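Local coordinates for protein inositol-1,4,5-trisphosphate 5-phosphatase 1 (Schizosaccharomyces pombe, PDB 1I9Z) that removes the 5-phosphate from soluble inositol phosphates and phosphoinositide lipids through this catalytic domain, controlling phosphatidylinositol 4,5-bisphosphate levels in membrane trafficking and signalling, at residues Ile4-Arg15 / Leu328-Lys337. Residues are numbered along the deposited sequence; the frame is centred on the assembly and turned at random.
Sequences IHEYVNHELRKR and LFEELYNQRK
R336 and Y7 meet in a cation-pi interaction: R336 CZ stands 4.2 Å from the centroid of the Y7 ring, over its face. The guanidinium does not lie flat on the tyrosine, since the planes are 68° apart; bends at chi2 and chi3 fold the long arginine chain back so that NE sits above the ring centre. NE, buried here, finds no hydrogen-bond partner in the model; the pi face probably offsets part of the cost for the delocalised guanidinium charge. E11 CG packs on the opposite face. Beside this pair runs a largely apolar seam. F329 is a knob in the hole formed by H5, V8, N9 and L12, with V8 CG1 in CH-pi contact over its face. Beta-branched V8 serves two neighbours: CG1, anti to the backbone N (chi1 -176°), meets F329, while CG2 reaches Y333 CB at 3.8 Å. I4 also lies over a face of Y333, though the exact position of its CG2 is doubtful; the Y333 hydroxyl is hydrogen-bonded to D2. At the other end L328 CD1 lies over one face of the R15 guanidinium and L332 CD2 at its edge, while NH1 is salt-bridged to E18. The axes of the two helical segments cross at 127°. The pair, about 37 Å from the chain's centre (centre to centre), joins helix 3-14, before strand 20-33, to helix 322-343, after the neighbouring antiparallel strand 309-320.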
loop_
_atom_site.group_PDB
_atom_site.type_symbol
_atom_site.label_atom_id
_atom_site.label_comp_id
_atom_site.label_asym_id
_atom_site.label_seq_id
_atom_site.Cartn_x
_atom_site.Cartn_y
_atom_site.Cartn_z
ATOM N N ILE A 4 -36.074 17.114 -5.098
ATOM C CA ILE A 4 -36.686 15.896 -4.560
ATOM C C ILE A 4 -35.650 14.780 -4.464
ATOM O O ILE A 4 -35.615 14.032 -3.486
ATOM C CB ILE A 4 -37.854 15.379 -5.454
ATOM C CG1 ILE A 4 -38.891 16.484 -5.692
ATOM C CG2 ILE A 4 -38.516 14.176 -4.783
ATOM C CD1 ILE A 4 -39.432 16.503 -7.140
ATOM N N HIS A 5 -34.809 14.670 -5.492
ATOM C CA HIS A 5 -33.758 13.644 -5.538
ATOM C C HIS A 5 -32.788 13.867 -4.375
ATOM O O HIS A 5 -32.416 12.931 -3.663
ATOM C CB HIS A 5 -32.992 13.717 -6.872
ATOM C CG HIS A 5 -32.122 12.526 -7.136
ATOM N ND1 HIS A 5 -31.049 12.194 -6.338
ATOM C CD2 HIS A 5 -32.207 11.555 -8.078
ATOM C CE1 HIS A 5 -30.513 11.068 -6.773
ATOM N NE2 HIS A 5 -31.196 10.661 -7.825
ATOM N N GLU A 6 -32.392 15.120 -4.188
ATOM C CA GLU A 6 -31.482 15.491 -3.107
ATOM C C GLU A 6 -32.097 15.105 -1.758
ATOM O O GLU A 6 -31.427 14.531 -0.897
ATOM C CB GLU A 6 -31.222 16.994 -3.180
ATOM C CG GLU A 6 -30.358 17.551 -2.097
ATOM C CD GLU A 6 -30.102 19.024 -2.334
ATOM O OE1 GLU A 6 -28.998 19.380 -2.796
ATOM O OE2 GLU A 6 -31.023 19.830 -2.084
ATOM N N TYR A 7 -33.378 15.425 -1.587
ATOM C CA TYR A 7 -34.108 15.100 -0.363
ATOM C C TYR A 7 -34.031 13.597 -0.105
ATOM O O TYR A 7 -33.706 13.154 0.998
ATOM C CB TYR A 7 -35.580 15.538 -0.511
ATOM C CG TYR A 7 -36.538 14.861 0.455
ATOM C CD1 TYR A 7 -36.748 15.368 1.740
ATOM C CD2 TYR A 7 -37.191 13.678 0.101
ATOM C CE1 TYR A 7 -37.581 14.709 2.653
ATOM C CE2 TYR A 7 -38.021 13.011 1.005
ATOM C CZ TYR A 7 -38.209 13.532 2.278
ATOM O OH TYR A 7 -38.998 12.850 3.176
ATOM N N VAL A 8 -34.319 12.814 -1.140
ATOM C CA VAL A 8 -34.299 11.363 -1.014
ATOM C C VAL A 8 -32.926 10.832 -0.575
ATOM O O VAL A 8 -32.841 10.041 0.357
ATOM C CB VAL A 8 -34.760 10.677 -2.343
ATOM C CG1 VAL A 8 -34.824 9.163 -2.161
ATOM C CG2 VAL A 8 -36.139 11.203 -2.759
ATOM N N ASN A 9 -31.849 11.269 -1.217
ATOM C CA ASN A 9 -30.513 10.798 -0.825
ATOM C C ASN A 9 -30.233 11.139 0.623
ATOM O O ASN A 9 -29.555 10.397 1.333
ATOM C CB ASN A 9 -29.416 11.432 -1.695
ATOM C CG ASN A 9 -29.350 10.820 -3.074
ATOM O OD1 ASN A 9 -29.294 9.605 -3.204
ATOM N ND2 ASN A 9 -29.357 11.658 -4.106
ATOM N N HIS A 10 -30.770 12.269 1.057
ATOM C CA HIS A 10 -30.542 12.714 2.419
ATOM C C HIS A 10 -31.207 11.806 3.429
ATOM O O HIS A 10 -30.597 11.422 4.426
ATOM C CB HIS A 10 -31.046 14.136 2.593
ATOM C CG HIS A 10 -30.643 14.753 3.894
ATOM N ND1 HIS A 10 -31.480 14.798 4.990
ATOM C CD2 HIS A 10 -29.468 15.296 4.292
ATOM C CE1 HIS A 10 -30.836 15.343 6.008
ATOM N NE2 HIS A 10 -29.614 15.652 5.610
ATOM N N GLU A 11 -32.462 11.460 3.151
ATOM C CA GLU A 11 -33.263 10.603 4.027
ATOM C C GLU A 11 -32.748 9.184 4.023
ATOM O O GLU A 11 -32.597 8.555 5.069
ATOM C CB GLU A 11 -34.723 10.604 3.566
ATOM C CG GLU A 11 -35.471 11.879 3.892
ATOM C CD GLU A 11 -35.433 12.191 5.385
ATOM O OE1 GLU A 11 -35.708 11.273 6.199
ATOM O OE2 GLU A 11 -35.124 13.352 5.737
ATOM N N LEU A 12 -32.477 8.693 2.822
ATOM C CA LEU A 12 -31.992 7.347 2.608
ATOM C C LEU A 12 -30.694 7.124 3.361
ATOM O O LEU A 12 -30.447 6.042 3.872
ATOM C CB LEU A 12 -31.792 7.135 1.111
ATOM C CG LEU A 12 -32.134 5.771 0.522
ATOM C CD1 LEU A 12 -33.491 5.295 0.990
ATOM C CD2 LEU A 12 -32.099 5.886 -0.985
ATOM N N ARG A 13 -29.876 8.163 3.438
ATOM C CA ARG A 13 -28.604 8.074 4.131
ATOM C C ARG A 13 -28.841 7.734 5.598
ATOM O O ARG A 13 -28.008 7.107 6.249
ATOM C CB ARG A 13 -27.859 9.402 3.998
ATOM C CG ARG A 13 -26.380 9.326 4.312
ATOM C CD ARG A 13 -25.706 10.684 4.188
ATOM N NE ARG A 13 -25.724 11.186 2.815
ATOM C CZ ARG A 13 -24.701 11.821 2.244
ATOM N NH1 ARG A 13 -23.583 12.027 2.939
ATOM N NH2 ARG A 13 -24.785 12.249 0.986
ATOM N N LYS A 14 -29.989 8.147 6.125
ATOM C CA LYS A 14 -30.310 7.854 7.516
ATOM C C LYS A 14 -30.770 6.399 7.674
ATOM O O LYS A 14 -30.667 5.827 8.758
ATOM C CB LYS A 14 -31.397 8.817 8.023
ATOM C CG LYS A 14 -30.964 10.286 8.043
ATOM C CD LYS A 14 -32.157 11.238 8.193
ATOM C CE LYS A 14 -31.716 12.702 8.143
ATOM N NZ LYS A 14 -32.881 13.652 8.025
ATOM N N ARG A 15 -31.254 5.787 6.597
ATOM C CA ARG A 15 -31.714 4.402 6.676
ATOM C C ARG A 15 -30.809 3.370 5.977
ATOM O O ARG A 15 -31.275 2.307 5.564
ATOM C CB ARG A 15 -33.123 4.311 6.109
ATOM C CG ARG A 15 -34.070 5.322 6.730
ATOM C CD ARG A 15 -35.512 4.867 6.613
ATOM N NE ARG A 15 -35.971 4.780 5.234
ATOM C CZ ARG A 15 -36.862 3.893 4.798
ATOM N NH1 ARG A 15 -37.389 3.010 5.641
ATOM N NH2 ARG A 15 -37.224 3.881 3.516
ATOM N N LEU A 328 -36.386 1.573 -2.248
ATOM C CA LEU A 328 -36.608 2.583 -1.228
ATOM C C LEU A 328 -36.498 3.944 -1.870
ATOM O O LEU A 328 -37.343 4.795 -1.641
ATOM C CB LEU A 328 -35.583 2.499 -0.107
ATOM C CG LEU A 328 -35.816 1.430 0.956
ATOM C CD1 LEU A 328 -34.797 1.598 2.073
ATOM C CD2 LEU A 328 -37.222 1.578 1.529
ATOM N N PHE A 329 -35.467 4.154 -2.683
ATOM C CA PHE A 329 -35.289 5.446 -3.322
ATOM C C PHE A 329 -36.535 5.892 -4.074
ATOM O O PHE A 329 -37.061 6.981 -3.816
ATOM C CB PHE A 329 -34.127 5.430 -4.300
ATOM C CG PHE A 329 -33.854 6.768 -4.927
ATOM C CD1 PHE A 329 -32.882 7.605 -4.402
ATOM C CD2 PHE A 329 -34.586 7.199 -6.037
ATOM C CE1 PHE A 329 -32.636 8.846 -4.973
ATOM C CE2 PHE A 329 -34.350 8.432 -6.611
ATOM C CZ PHE A 329 -33.376 9.260 -6.083
ATOM N N GLU A 330 -37.000 5.060 -5.008
ATOM C CA GLU A 330 -38.183 5.401 -5.797
ATOM C C GLU A 330 -39.414 5.649 -4.893
ATOM O O GLU A 330 -40.177 6.594 -5.108
ATOM C CB GLU A 330 -38.474 4.297 -6.824
ATOM C CG GLU A 330 -37.374 4.063 -7.871
ATOM C CD GLU A 330 -36.987 5.322 -8.650
ATOM O OE1 GLU A 330 -37.862 6.206 -8.849
ATOM O OE2 GLU A 330 -35.809 5.420 -9.081
ATOM N N GLU A 331 -39.597 4.808 -3.882
ATOM C CA GLU A 331 -40.710 4.953 -2.956
ATOM C C GLU A 331 -40.624 6.314 -2.258
ATOM O O GLU A 331 -41.565 7.098 -2.309
ATOM C CB GLU A 331 -40.662 3.810 -1.950
ATOM C CG GLU A 331 -41.296 4.080 -0.612
ATOM C CD GLU A 331 -41.120 2.899 0.322
ATOM O OE1 GLU A 331 -40.979 3.122 1.548
ATOM O OE2 GLU A 331 -41.122 1.747 -0.179
ATOM N N LEU A 332 -39.493 6.600 -1.616
ATOM C CA LEU A 332 -39.299 7.878 -0.939
ATOM C C LEU A 332 -39.506 9.036 -1.902
ATOM O O LEU A 332 -40.106 10.043 -1.544
ATOM C CB LEU A 332 -37.883 7.979 -0.366
ATOM C CG LEU A 332 -37.501 7.328 0.968
ATOM C CD1 LEU A 332 -38.034 8.169 2.127
ATOM C CD2 LEU A 332 -38.024 5.907 1.027
ATOM N N TYR A 333 -38.992 8.893 -3.119
ATOM C CA TYR A 333 -39.100 9.935 -4.139
ATOM C C TYR A 333 -40.552 10.234 -4.539
ATOM O O TYR A 333 -40.929 11.395 -4.698
ATOM C CB TYR A 333 -38.301 9.533 -5.378
ATOM C CG TYR A 333 -38.176 10.629 -6.404
ATOM C CD1 TYR A 333 -37.022 11.412 -6.482
ATOM C CD2 TYR A 333 -39.221 10.899 -7.295
ATOM C CE1 TYR A 333 -36.911 12.432 -7.422
ATOM C CE2 TYR A 333 -39.121 11.917 -8.241
ATOM C CZ TYR A 333 -37.965 12.680 -8.305
ATOM O OH TYR A 333 -37.854 13.670 -9.263
ATOM N N ASN A 334 -41.346 9.181 -4.725
ATOM C CA ASN A 334 -42.760 9.321 -5.084
ATOM C C ASN A 334 -43.536 9.937 -3.929
ATOM O O ASN A 334 -44.301 10.890 -4.103
ATOM C CB ASN A 334 -43.394 7.963 -5.390
ATOM C CG ASN A 334 -43.023 7.435 -6.753
ATOM O OD1 ASN A 334 -42.671 8.199 -7.664
ATOM N ND2 ASN A 334 -43.126 6.117 -6.916
ATOM N N GLN A 335 -43.344 9.369 -2.747
ATOM C CA GLN A 335 -44.023 9.867 -1.577
ATOM C C GLN A 335 -43.799 11.372 -1.463
ATOM O O GLN A 335 -44.726 12.122 -1.154
ATOM C CB GLN A 335 -43.500 9.163 -0.336
ATOM C CG GLN A 335 -44.279 9.493 0.893
ATOM C CD GLN A 335 -43.561 9.064 2.133
ATOM O OE1 GLN A 335 -42.679 9.766 2.625
ATOM N NE2 GLN A 335 -43.914 7.893 2.644
ATOM N N ARG A 336 -42.573 11.815 -1.728
ATOM C CA ARG A 336 -42.247 13.234 -1.650
ATOM C C ARG A 336 -42.853 14.046 -2.799
ATOM O O ARG A 336 -43.301 15.181 -2.604
ATOM C CB ARG A 336 -40.723 13.416 -1.606
ATOM C CG ARG A 336 -40.211 14.719 -2.188
ATOM C CD ARG A 336 -40.737 15.927 -1.455
ATOM N NE ARG A 336 -40.180 16.041 -0.116
ATOM C CZ ARG A 336 -40.247 17.146 0.612
ATOM N NH1 ARG A 336 -40.852 18.225 0.121
ATOM N NH2 ARG A 336 -39.696 17.173 1.823
ATOM N N LYS A 337 -42.873 13.479 -3.998
ATOM C CA LYS A 337 -43.435 14.212 -5.120
ATOM C C LYS A 337 -44.940 14.409 -4.940
ATOM O O LYS A 337 -45.481 15.447 -5.320
ATOM C CB LYS A 337 -43.152 13.491 -6.441
ATOM C CG LYS A 337 -43.201 14.432 -7.632
ATOM C CD LYS A 337 -42.645 13.806 -8.901
ATOM C CE LYS A 337 -43.568 12.722 -9.448
ATOM N NZ LYS A 337 -43.112 12.301 -10.806
#